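Local coordinates for protein NleG5-1 effector (Enterobacteria phage YYZ-2008, PDB 5VGC) that probably acts as a ubiquitin-protein ligase effector, with a RING-like domain of the NleG family, and binds calcium ions, at residues A[156-160]-A[183-189]. The protein carries 1 engineered substitution. Numbering follows the deposited sequence.
Sequences MRNSM and HPLSRES
His183 reaches across from the 183-189 loop and donates NE2-H to Arg157 O, 2.6 Å away, at the end of strand 152-157. The bond uses a lone pair in the carbonyl plane, although the oxygen lies 23° out of the imidazole plane. The other ring nitrogen, His183 ND1, accepts Leu185 N-H almost exactly in the ring plane at 3.2 Å; this pairing probably fixes the ring's rotation and is consistent with the proton sitting on NE2. Asn158 O sits over one face of the imidazole, offset toward its rim. Met156, its CG anti to the backbone N (chi1 -176°), runs past the histidine in the opposite direction and brings SD obliquely to the ring, 3.7 Å from CD2. Farther out, the Leu185 methyl CD1 rests against the Asn158 amide, 3.4 Å from ND2. The second polar tie lies beyond the strand end: Glu188, extended past CG, directs the syn lone pair of OE1 to Met160 N at 2.8 Å. The same oxygen receives a weak bond from Ser186 OG, which may help to position the carboxylate, and Ser159 CB packs against both Ser186 CB and Glu188 OE1. Both ties thus run from a loop side chain to backbone of 156-160, one to a carbonyl and one to an amide. The loop follows helix 170-178, whose Leu173 touches Met156, and leads into strand 195-196, which pairs antiparallel with 152-157; on the latter's other side, strand 164-169 supplies Met166 beside Asn158 and Leu185.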
loop_
_atom_site.group_PDB
_atom_site.type_symbol
_atom_site.label_atom_id
_atom_site.label_comp_id
_atom_site.label_asym_id
_atom_site.label_seq_id
_atom_site.Cartn_x
_atom_site.Cartn_y
_atom_site.Cartn_z
ATOM N N MET A 156 5.145 -20.046 20.240
ATOM C CA MET A 156 5.223 -18.741 19.551
ATOM C C MET A 156 5.062 -17.592 20.531
ATOM O O MET A 156 4.180 -17.620 21.403
ATOM C CB MET A 156 4.161 -18.609 18.447
ATOM C CG MET A 156 4.272 -17.323 17.638
ATOM S SD MET A 156 2.997 -17.165 16.384
ATOM C CE MET A 156 3.839 -17.839 15.005
ATOM N N ARG A 157 5.908 -16.582 20.366
ATOM C CA ARG A 157 5.864 -15.406 21.212
ATOM C C ARG A 157 4.587 -14.595 20.981
ATOM O O ARG A 157 4.079 -14.564 19.864
ATOM C CB ARG A 157 7.083 -14.521 20.980
ATOM C CG ARG A 157 8.344 -15.180 21.508
ATOM C CD ARG A 157 9.596 -14.654 20.860
ATOM N NE ARG A 157 9.945 -13.338 21.361
ATOM C CZ ARG A 157 10.898 -12.579 20.855
ATOM N NH1 ARG A 157 11.618 -12.988 19.806
ATOM N NH2 ARG A 157 11.121 -11.397 21.410
ATOM N N ASN A 158 4.089 -13.956 22.048
ATOM C CA ASN A 158 2.871 -13.167 21.983
ATOM C C ASN A 158 2.955 -11.943 21.080
ATOM O O ASN A 158 1.933 -11.457 20.609
ATOM C CB ASN A 158 2.418 -12.733 23.383
ATOM C CG ASN A 158 1.796 -13.866 24.167
ATOM O OD1 ASN A 158 1.954 -15.050 23.805
ATOM N ND2 ASN A 158 1.087 -13.518 25.249
ATOM N N SER A 159 4.165 -11.456 20.841
ATOM C CA SER A 159 4.411 -10.340 19.939
ATOM C C SER A 159 5.897 -10.274 19.552
ATOM O O SER A 159 6.703 -11.042 20.057
ATOM C CB SER A 159 3.955 -9.030 20.583
ATOM O OG SER A 159 4.887 -8.598 21.571
ATOM N N MET A 160 6.246 -9.348 18.664
ATOM C CA MET A 160 7.621 -9.189 18.183
ATOM C C MET A 160 8.667 -9.194 19.299
ATOM O O MET A 160 9.703 -9.839 19.162
ATOM C CB MET A 160 7.763 -7.914 17.339
ATOM C CG MET A 160 8.966 -7.940 16.403
ATOM S SD MET A 160 8.951 -9.342 15.268
ATOM C CE MET A 160 7.868 -8.695 13.989
ATOM N N HIS A 183 -1.128 -12.334 13.748
ATOM C CA HIS A 183 -0.879 -13.012 15.018
ATOM C C HIS A 183 -2.148 -12.876 15.837
ATOM O O HIS A 183 -2.640 -11.753 16.013
ATOM C CB HIS A 183 0.319 -12.357 15.746
ATOM C CG HIS A 183 0.772 -13.094 16.966
ATOM N ND1 HIS A 183 -0.029 -13.275 18.070
ATOM C CD2 HIS A 183 1.949 -13.692 17.262
ATOM C CE1 HIS A 183 0.622 -13.964 18.987
ATOM N NE2 HIS A 183 1.825 -14.232 18.520
ATOM N N PRO A 184 -2.701 -14.007 16.337
ATOM C CA PRO A 184 -4.019 -13.921 17.010
ATOM C C PRO A 184 -4.126 -12.964 18.204
ATOM O O PRO A 184 -5.221 -12.510 18.496
ATOM C CB PRO A 184 -4.324 -15.371 17.404
ATOM C CG PRO A 184 -3.035 -16.110 17.255
ATOM C CD PRO A 184 -2.269 -15.403 16.177
ATOM N N LEU A 185 -3.017 -12.662 18.871
ATOM C CA LEU A 185 -2.985 -11.699 19.983
ATOM C C LEU A 185 -2.582 -10.293 19.540
ATOM O O LEU A 185 -3.376 -9.353 19.632
ATOM C CB LEU A 185 -2.042 -12.187 21.088
ATOM C CG LEU A 185 -2.476 -13.402 21.920
ATOM C CD1 LEU A 185 -1.412 -13.755 22.956
ATOM C CD2 LEU A 185 -3.810 -13.118 22.588
ATOM N N SER A 186 -1.359 -10.138 19.057
ATOM C CA SER A 186 -0.842 -8.801 18.736
ATOM C C SER A 186 -1.345 -8.237 17.403
ATOM O O SER A 186 -1.230 -7.029 17.166
ATOM C CB SER A 186 0.700 -8.797 18.762
ATOM O OG SER A 186 1.249 -9.491 17.663
ATOM N N ARG A 187 -1.885 -9.105 16.540
ATOM C CA ARG A 187 -2.274 -8.756 15.162
ATOM C C ARG A 187 -1.104 -8.302 14.253
ATOM O O ARG A 187 -1.330 -7.747 13.170
ATOM C CB ARG A 187 -3.417 -7.744 15.118
ATOM C CG ARG A 187 -4.438 -7.900 16.218
ATOM C CD ARG A 187 -5.124 -9.234 16.264
ATOM N NE ARG A 187 -5.953 -9.475 15.087
ATOM C CZ ARG A 187 -6.562 -10.630 14.792
ATOM N NH1 ARG A 187 -6.451 -11.707 15.589
ATOM N NH2 ARG A 187 -7.299 -10.723 13.680
ATOM N N GLU A 188 0.135 -8.558 14.680
ATOM C CA GLU A 188 1.310 -8.280 13.872
ATOM C C GLU A 188 1.446 -9.406 12.850
ATOM O O GLU A 188 0.810 -10.465 12.972
ATOM C CB GLU A 188 2.573 -8.256 14.741
ATOM C CG GLU A 188 2.591 -7.184 15.819
ATOM C CD GLU A 188 3.671 -7.388 16.881
ATOM O OE1 GLU A 188 4.080 -8.528 17.124
ATOM O OE2 GLU A 188 4.122 -6.392 17.494
ATOM N N SER A 189 2.274 -9.174 11.839
ATOM C CA SER A 189 2.626 -10.222 10.892
ATOM C C SER A 189 3.516 -11.221 11.613
ATOM O O SER A 189 4.432 -10.837 12.338
ATOM C CB SER A 189 3.323 -9.649 9.658
ATOM O OG SER A 189 2.368 -9.375 8.640
#